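PDB 5H3G: acyl-CoA-binding domain-containing protein 1, which binds medium- and long-chain acyl-CoA esters with high affinity and may take part in phospholipid biosynthesis. Local coordinates for residues Glu11-Ala14 against Glu15-Lys18; Thr24-Glu27 against Asn28-Leu32; Val82-Leu85 against Leu86-Ala90. One frame throughout, in Å; residues are numbered along the deposited sequence. Where two conformers were deposited one is given.

Contact 1. Residues Glu11-Ala14 against Glu15-Lys18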
loop_
_atom_site.group_PDB
_atom_site.type_symbol
_atom_site.label_atom_id
_atom_site.label_comp_id
_atom_site.label_asym_id
_atom_site.label_seq_id
_atom_site.Cartn_x
_atom_site.Cartn_y
_atom_site.Cartn_z
ATOM N N GLU A 11 -8.298 -5.914 -6.303
ATOM C CA GLU A 11 -8.184 -7.249 -5.743
ATOM C C GLU A 11 -7.165 -8.066 -6.518
ATOM O O GLU A 11 -6.393 -8.822 -5.925
ATOM C CB GLU A 11 -9.557 -7.909 -5.720
ATOM C CG GLU A 11 -10.517 -7.145 -4.808
ATOM C CD GLU A 11 -11.959 -7.594 -4.925
ATOM O OE1 GLU A 11 -12.236 -8.542 -5.688
ATOM O OE2 GLU A 11 -12.819 -6.988 -4.250
ATOM N N GLN A 12 -7.111 -7.880 -7.836
ATOM C CA GLN A 12 -6.134 -8.610 -8.638
ATOM C C GLN A 12 -4.712 -8.197 -8.282
ATOM O O GLN A 12 -3.840 -9.048 -8.068
ATOM C CB GLN A 12 -6.413 -8.391 -10.124
ATOM C CG GLN A 12 -7.680 -9.085 -10.617
ATOM C CD GLN A 12 -8.019 -8.743 -12.059
ATOM O OE1 GLN A 12 -7.169 -8.269 -12.816
ATOM N NE2 GLN A 12 -9.270 -8.974 -12.442
ATOM N N TYR A 13 -4.456 -6.895 -8.201
ATOM C CA TYR A 13 -3.096 -6.461 -7.917
ATOM C C TYR A 13 -2.714 -6.691 -6.464
ATOM O O TYR A 13 -1.535 -6.914 -6.177
ATOM C CB TYR A 13 -2.917 -5.008 -8.320
ATOM C CG TYR A 13 -2.666 -4.925 -9.801
ATOM C CD1 TYR A 13 -1.468 -5.368 -10.338
ATOM C CD2 TYR A 13 -3.642 -4.449 -10.665
ATOM C CE1 TYR A 13 -1.239 -5.324 -11.694
ATOM C CE2 TYR A 13 -3.422 -4.397 -12.019
ATOM C CZ TYR A 13 -2.216 -4.831 -12.530
ATOM O OH TYR A 13 -1.982 -4.779 -13.885
ATOM N N ALA A 14 -3.674 -6.654 -5.532
ATOM C CA ALA A 14 -3.337 -7.051 -4.167
ATOM C C ALA A 14 -2.881 -8.504 -4.133
ATOM O O ALA A 14 -1.967 -8.856 -3.377
ATOM C CB ALA A 14 -4.527 -6.839 -3.233
ATOM N N GLU A 15 -3.476 -9.349 -4.974
ATOM C CA GLU A 15 -3.012 -10.731 -5.073
ATOM C C GLU A 15 -1.651 -10.810 -5.752
ATOM O O GLU A 15 -0.774 -11.561 -5.312
ATOM C CB GLU A 15 -4.045 -11.576 -5.821
ATOM C CG GLU A 15 -5.325 -11.778 -5.018
ATOM C CD GLU A 15 -6.469 -12.365 -5.828
ATOM O OE1 GLU A 15 -6.247 -12.728 -7.002
ATOM O OE2 GLU A 15 -7.592 -12.457 -5.285
ATOM N N LYS A 16 -1.447 -10.030 -6.812
ATOM C CA LYS A 16 -0.170 -10.083 -7.515
ATOM C C LYS A 16 0.959 -9.516 -6.663
ATOM O O LYS A 16 2.125 -9.885 -6.859
ATOM C CB LYS A 16 -0.273 -9.326 -8.839
ATOM C CG LYS A 16 -1.154 -9.994 -9.881
ATOM C CD LYS A 16 -1.213 -9.114 -11.116
ATOM C CE LYS A 16 -1.880 -9.821 -12.277
ATOM N NZ LYS A 16 -1.600 -9.106 -13.558
ATOM N N ALA A 17 0.633 -8.633 -5.708
ATOM C CA ALA A 17 1.663 -8.068 -4.844
ATOM C C ALA A 17 2.385 -9.152 -4.055
ATOM O O ALA A 17 3.562 -8.985 -3.704
ATOM C CB ALA A 17 1.059 -7.029 -3.893
ATOM N N LYS A 18 1.711 -10.275 -3.793
ATOM C CA LYS A 18 2.321 -11.387 -3.068
ATOM C C LYS A 18 3.527 -11.958 -3.799
ATOM O O LYS A 18 4.377 -12.610 -3.171
ATOM C CB LYS A 18 1.305 -12.514 -2.856
ATOM C CG LYS A 18 -0.001 -12.133 -2.182
ATOM C CD LYS A 18 -0.914 -13.363 -2.103
ATOM C CE LYS A 18 -2.303 -13.019 -1.618
ATOM N NZ LYS A 18 -3.137 -14.252 -1.495
#

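Contact 2. Residues Thr24-Glu27 against Asn28-Leu32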
loop_
_atom_site.group_PDB
_atom_site.type_symbol
_atom_site.label_atom_id
_atom_site.label_comp_id
_atom_site.label_asym_id
_atom_site.label_seq_id
_atom_site.Cartn_x
_atom_site.Cartn_y
_atom_site.Cartn_z
ATOM N N THR A 24 12.051 -7.172 -1.270
ATOM C CA THR A 24 11.557 -5.838 -1.599
ATOM C C THR A 24 11.835 -4.865 -0.455
ATOM O O THR A 24 11.561 -5.162 0.711
ATOM C CB THR A 24 10.056 -5.897 -1.894
ATOM O OG1 THR A 24 9.833 -6.758 -3.023
ATOM C CG2 THR A 24 9.515 -4.507 -2.211
ATOM N N SER A 25 12.412 -3.713 -0.800
ATOM C CA SER A 25 12.799 -2.725 0.197
ATOM C C SER A 25 11.634 -2.390 1.109
ATOM O O SER A 25 10.497 -2.215 0.661
ATOM C CB SER A 25 13.298 -1.442 -0.471
ATOM O OG SER A 25 13.545 -0.432 0.507
ATOM N N ASN A 26 11.936 -2.263 2.399
ATOM C CA ASN A 26 10.902 -1.873 3.347
ATOM C C ASN A 26 10.347 -0.482 3.048
ATOM O O ASN A 26 9.203 -0.187 3.417
ATOM C CB ASN A 26 11.449 -1.936 4.769
ATOM C CG ASN A 26 10.352 -1.883 5.813
ATOM O OD1 ASN A 26 10.358 -1.019 6.699
ATOM N ND2 ASN A 26 9.398 -2.812 5.717
ATOM N N GLU A 27 11.122 0.389 2.384
ATOM C CA GLU A 27 10.571 1.679 1.969
ATOM C C GLU A 27 9.321 1.476 1.123
ATOM O O GLU A 27 8.292 2.130 1.336
ATOM C CB GLU A 27 11.619 2.487 1.190
ATOM C CG GLU A 27 12.847 2.853 1.995
ATOM C CD GLU A 27 13.920 3.550 1.163
ATOM O OE1 GLU A 27 14.923 3.985 1.759
ATOM O OE2 GLU A 27 13.759 3.667 -0.072
ATOM N N ASN A 28 9.389 0.541 0.178
ATOM C CA ASN A 28 8.271 0.288 -0.716
ATOM C C ASN A 28 7.179 -0.516 -0.030
ATOM O O ASN A 28 5.994 -0.261 -0.265
ATOM C CB ASN A 28 8.786 -0.407 -1.973
ATOM C CG ASN A 28 9.783 0.452 -2.698
ATOM O OD1 ASN A 28 10.987 0.359 -2.453
ATOM N ND2 ASN A 28 9.283 1.358 -3.542
ATOM N N LYS A 29 7.552 -1.457 0.847
ATOM C CA LYS A 29 6.542 -2.176 1.617
ATOM C C LYS A 29 5.692 -1.209 2.431
ATOM O O LYS A 29 4.472 -1.383 2.545
ATOM C CB LYS A 29 7.204 -3.210 2.534
ATOM C CG LYS A 29 7.828 -4.364 1.761
ATOM C CD LYS A 29 8.181 -5.519 2.690
ATOM C CE LYS A 29 8.951 -6.595 1.939
ATOM N NZ LYS A 29 9.315 -7.767 2.799
ATOM N N LEU A 30 6.316 -0.160 2.976
ATOM C CA LEU A 30 5.570 0.807 3.780
ATOM C C LEU A 30 4.618 1.623 2.918
ATOM O O LEU A 30 3.488 1.907 3.333
ATOM C CB LEU A 30 6.538 1.722 4.533
ATOM C CG LEU A 30 7.254 1.117 5.737
ATOM C CD1 LEU A 30 8.411 1.998 6.162
ATOM C CD2 LEU A 30 6.241 0.928 6.889
ATOM N N ILE A 31 5.062 2.012 1.720
ATOM C CA ILE A 31 4.187 2.746 0.810
ATOM C C ILE A 31 2.963 1.909 0.462
ATOM O O ILE A 31 1.826 2.398 0.489
ATOM C CB ILE A 31 4.965 3.175 -0.445
ATOM C CG1 ILE A 31 5.928 4.312 -0.096
ATOM C CG2 ILE A 31 4.006 3.590 -1.560
ATOM C CD1 ILE A 31 7.019 4.509 -1.103
ATOM N N LEU A 32 3.172 0.628 0.149
ATOM C CA LEU A 32 2.046 -0.243 -0.168
ATOM C C LEU A 32 1.140 -0.426 1.039
ATOM O O LEU A 32 -0.092 -0.439 0.901
ATOM C CB LEU A 32 2.542 -1.609 -0.660
ATOM C CG LEU A 32 3.297 -1.617 -1.989
ATOM C CD1 LEU A 32 3.522 -3.038 -2.467
ATOM C CD2 LEU A 32 2.507 -0.801 -3.004
HETATM O O HOH W 1 12.636 2.700 -2.437
#

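Contact 3. Residues Val82-Leu85 against Leu86-Ala90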
loop_
_atom_site.group_PDB
_atom_site.type_symbol
_atom_site.label_atom_id
_atom_site.label_comp_id
_atom_site.label_asym_id
_atom_site.label_seq_id
_atom_site.Cartn_x
_atom_site.Cartn_y
_atom_site.Cartn_z
ATOM N N VAL A 82 1.938 -0.890 -7.095
ATOM C CA VAL A 82 2.197 -2.324 -7.259
ATOM C C VAL A 82 2.640 -2.620 -8.682
ATOM O O VAL A 82 3.610 -3.353 -8.898
ATOM C CB VAL A 82 0.966 -3.161 -6.869
ATOM C CG1 VAL A 82 1.185 -4.617 -7.264
ATOM C CG2 VAL A 82 0.725 -3.078 -5.373
ATOM N N LYS A 83 1.963 -2.026 -9.672
ATOM C CA LYS A 83 2.335 -2.218 -11.069
ATOM C C LYS A 83 3.787 -1.831 -11.311
ATOM O O LYS A 83 4.543 -2.554 -11.968
ATOM C CB LYS A 83 1.410 -1.393 -11.962
ATOM C CG LYS A 83 1.788 -1.413 -13.407
ATOM C CD LYS A 83 1.809 -2.838 -13.919
ATOM C CE LYS A 83 1.943 -2.849 -15.426
ATOM N NZ LYS A 83 2.028 -4.238 -15.953
ATOM N N GLN A 84 4.190 -0.671 -10.785
ATOM C CA GLN A 84 5.571 -0.226 -10.943
ATOM C C GLN A 84 6.539 -1.221 -10.314
ATOM O O GLN A 84 7.542 -1.609 -10.928
ATOM C CB GLN A 84 5.743 1.160 -10.329
ATOM C CG GLN A 84 7.146 1.703 -10.460
ATOM C CD GLN A 84 7.299 3.057 -9.803
ATOM O OE1 GLN A 84 6.425 3.499 -9.047
ATOM N NE2 GLN A 84 8.409 3.724 -10.084
ATOM N N LEU A 85 6.241 -1.662 -9.091
ATOM C CA LEU A 85 7.118 -2.615 -8.416
ATOM C C LEU A 85 7.184 -3.945 -9.160
ATOM O O LEU A 85 8.249 -4.573 -9.232
ATOM C CB LEU A 85 6.637 -2.825 -6.976
ATOM C CG LEU A 85 6.996 -1.651 -6.064
ATOM C CD1 LEU A 85 6.167 -1.689 -4.809
ATOM C CD2 LEU A 85 8.470 -1.686 -5.710
ATOM N N LEU A 86 6.052 -4.395 -9.714
ATOM C CA LEU A 86 6.039 -5.643 -10.475
ATOM C C LEU A 86 6.900 -5.530 -11.725
ATOM O O LEU A 86 7.615 -6.475 -12.089
ATOM C CB LEU A 86 4.608 -6.012 -10.854
ATOM C CG LEU A 86 3.746 -6.568 -9.718
ATOM C CD1 LEU A 86 2.283 -6.467 -10.121
ATOM C CD2 LEU A 86 4.099 -8.006 -9.382
ATOM N N GLU A 87 6.855 -4.378 -12.387
ATOM C CA GLU A 87 7.700 -4.183 -13.554
ATOM C C GLU A 87 9.168 -4.095 -13.158
ATOM O O GLU A 87 10.042 -4.620 -13.856
ATOM C CB GLU A 87 7.247 -2.940 -14.313
ATOM C CG GLU A 87 5.923 -3.193 -15.027
ATOM C CD GLU A 87 5.975 -4.440 -15.919
ATOM O OE1 GLU A 87 6.772 -4.446 -16.878
ATOM O OE2 GLU A 87 5.240 -5.416 -15.651
ATOM N N GLU A 88 9.453 -3.472 -12.020
ATOM C CA GLU A 88 10.836 -3.399 -11.564
ATOM C C GLU A 88 11.354 -4.774 -11.151
ATOM O O GLU A 88 12.516 -5.108 -11.421
ATOM C CB GLU A 88 10.939 -2.379 -10.426
ATOM C CG GLU A 88 10.733 -0.929 -10.914
ATOM C CD GLU A 88 10.481 0.062 -9.785
ATOM O OE1 GLU A 88 10.821 1.261 -9.942
ATOM O OE2 GLU A 88 9.919 -0.339 -8.758
ATOM N N ALA A 89 10.501 -5.601 -10.528
ATOM C CA ALA A 89 10.919 -6.949 -10.148
ATOM C C ALA A 89 11.211 -7.790 -11.377
ATOM O O ALA A 89 12.194 -8.535 -11.412
ATOM C CB ALA A 89 9.849 -7.619 -9.285
ATOM N N ALA A 90 10.373 -7.663 -12.411
ATOM C CA ALA A 90 10.617 -8.404 -13.642
ATOM C C ALA A 90 11.892 -7.925 -14.325
ATOM O O ALA A 90 12.650 -8.739 -14.867
ATOM C CB ALA A 90 9.412 -8.276 -14.578
#

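Contact 1. Residues Glu11-Ala14 against Glu15-Lys18
Tyr13 and Lys16 make the main side-chain meeting on this last stretch of helix 4-17. The extended Lys16 chain passes the phenol at a slant, its CD 3.8 Å from Tyr13 CE1, with CD1 just as near; of the lysine, it is the aliphatic CD that touches the ring. Tyr13 also packs against Ile79 and Leu86 of helix 71-92.

Backbone bonds make up the second kind. Glu15 N donates to Glu11 O, Lys16 N to Gln12 O and Ala17 N to Tyr13 O, the last at 2.8 Å. That one is the most bent of the three, with an N-H...O angle of 138°. Carbon against carbonyl oxygen is the third: Glu15 CG rests 3.3 Å from Glu11 O, because CG stands anti to its own carbonyl carbon (chi1 -69°) and leans back over the preceding turn.

Among the charges, Glu11 and Glu15 keep their carboxylates apart, OE1 of the former 6.1 Å from OE2 of the latter, while Glu11 OE2 is held by Gln7. Ala14 and Ala17 turn small methyls to Tyr78, and Lys18 follows; both Tyr78 and Lys18 probably bind acyl-CoA, as in related proteins of this four-helix acyl-CoA-binding fold.

Contact 2. Residues Thr24-Glu27 against Asn28-Leu32
Thr24 approaches Lys29 and Asn28 at the start of helix 26-41, where the chain enters the helix through a serine N-cap. Thr24 O lies 3.2 Å from Lys29 CE, and CG2 of the threonine faces Asn28 CB, the two side chains at about a right angle. The lysine reaches back extended along the turn, and its NZ bonds Glu22 O; Thr24 OG1 is hydrogen-bonded to Pro21 O.

Ser25 is the cap. Its OG, anti to the serine N (chi1 174°), accepts from Glu27 N at 3.2 Å, which gives an amide of the first turn an acceptor. Its carbonyl receives a straight bond from Lys29 N, 164° at the hydrogen, and a weak, bent one from Asn28 N.

Asn26 follows, with its O accepting from Leu30 N at 2.9 Å and its OD1 lying 3.6 Å from Leu30 CD1. Leu30 also packs on Ala58 and on Lys59, which by similarity probably binds acyl-CoA.

Glu27 takes Ile31 N on its carbonyl oxygen at 3.3 Å. Its extended side chain carries the carboxylate to a water, which donates to Glu27 OE2 at 2.8 Å and to Asn28 OD1 at 2.9 Å.

Contact 3. Residues Val82-Leu85 against Leu86-Ala90
Leu86 packs alongside Val82, one turn earlier in helix 71-92. Starting at its CB, the first neighbour is Val82 O at 3.4 Å, with Lys83 O a little farther off. CG comes slightly closer to the same Val82 oxygen, since it stands beside the leucine N and anti to the carbonyl carbon (chi1 -75°), which tips the branch back toward the preceding turn. At the tip CD1 meets Val82 CG1 at 3.6 Å and also touches the Tyr13 ring; the two aliphatic side chains lie side by side, pointing the same way. The other methyl, CD2, packs near Lys16 O at the end of helix 4-17, while Thr19 and Leu20 of the following loop also touch this leucine.

This is the apolar face of the long C-terminal helix of the four-helix acyl-CoA-binding fold: Val82, buried, touches Tyr13 and Ala17 of helix 4-17 and Leu32 of helix 26-41. With Leu86 cut back to an alanine, Val82 CG1 would probably lose its methyl neighbour and a gap is likely to open beside Tyr13 and Leu20. Beneath these side chains, Leu86 N donates to Val82 O at 2.8 Å, almost in line with the carbonyl bond.

The outer face is polar. Lys83 is bent at chi2 (58°); in the conformer given, NZ reaches Glu87 OE2 at 3.4 Å, a salt bridge whose hydrogen bond is weak and, with a second conformer of the lysine deposited, doubtful. The glutamate folds too. Gln84 and Glu88 meet obliquely, their amide and carboxylate planes 36° apart, with Gln84 CG 3.7 Å from Glu88 OE1. The other oxygen, Glu88 OE2, sits 3.6 Å from Leu85 CD2, a carboxylate against a methyl that also packs on Asn28 of helix 26-41.

How the contacts relate
From the N terminus, contact 1 falls on the last turns of helix 4-17, contact 2 on the first turns of helix 26-41, and contact 3 near the C-terminal end of helix 71-92. Each is local, joining neighbouring residues along a helix or, in contact 2, at its N-terminal entry, so none closes a long loop; the three stand in series, without nesting or crossing. Contact 3 is the common neighbour. Its Val82 meets Ala17 of contact 1 through CG1 and Leu32 of contact 2 through CG2, and Leu85 CD1 packs on Leu32 CD1. Contacts 1 and 2 do not touch, their nearest atoms about 5 Å apart, and the last helix ties both together.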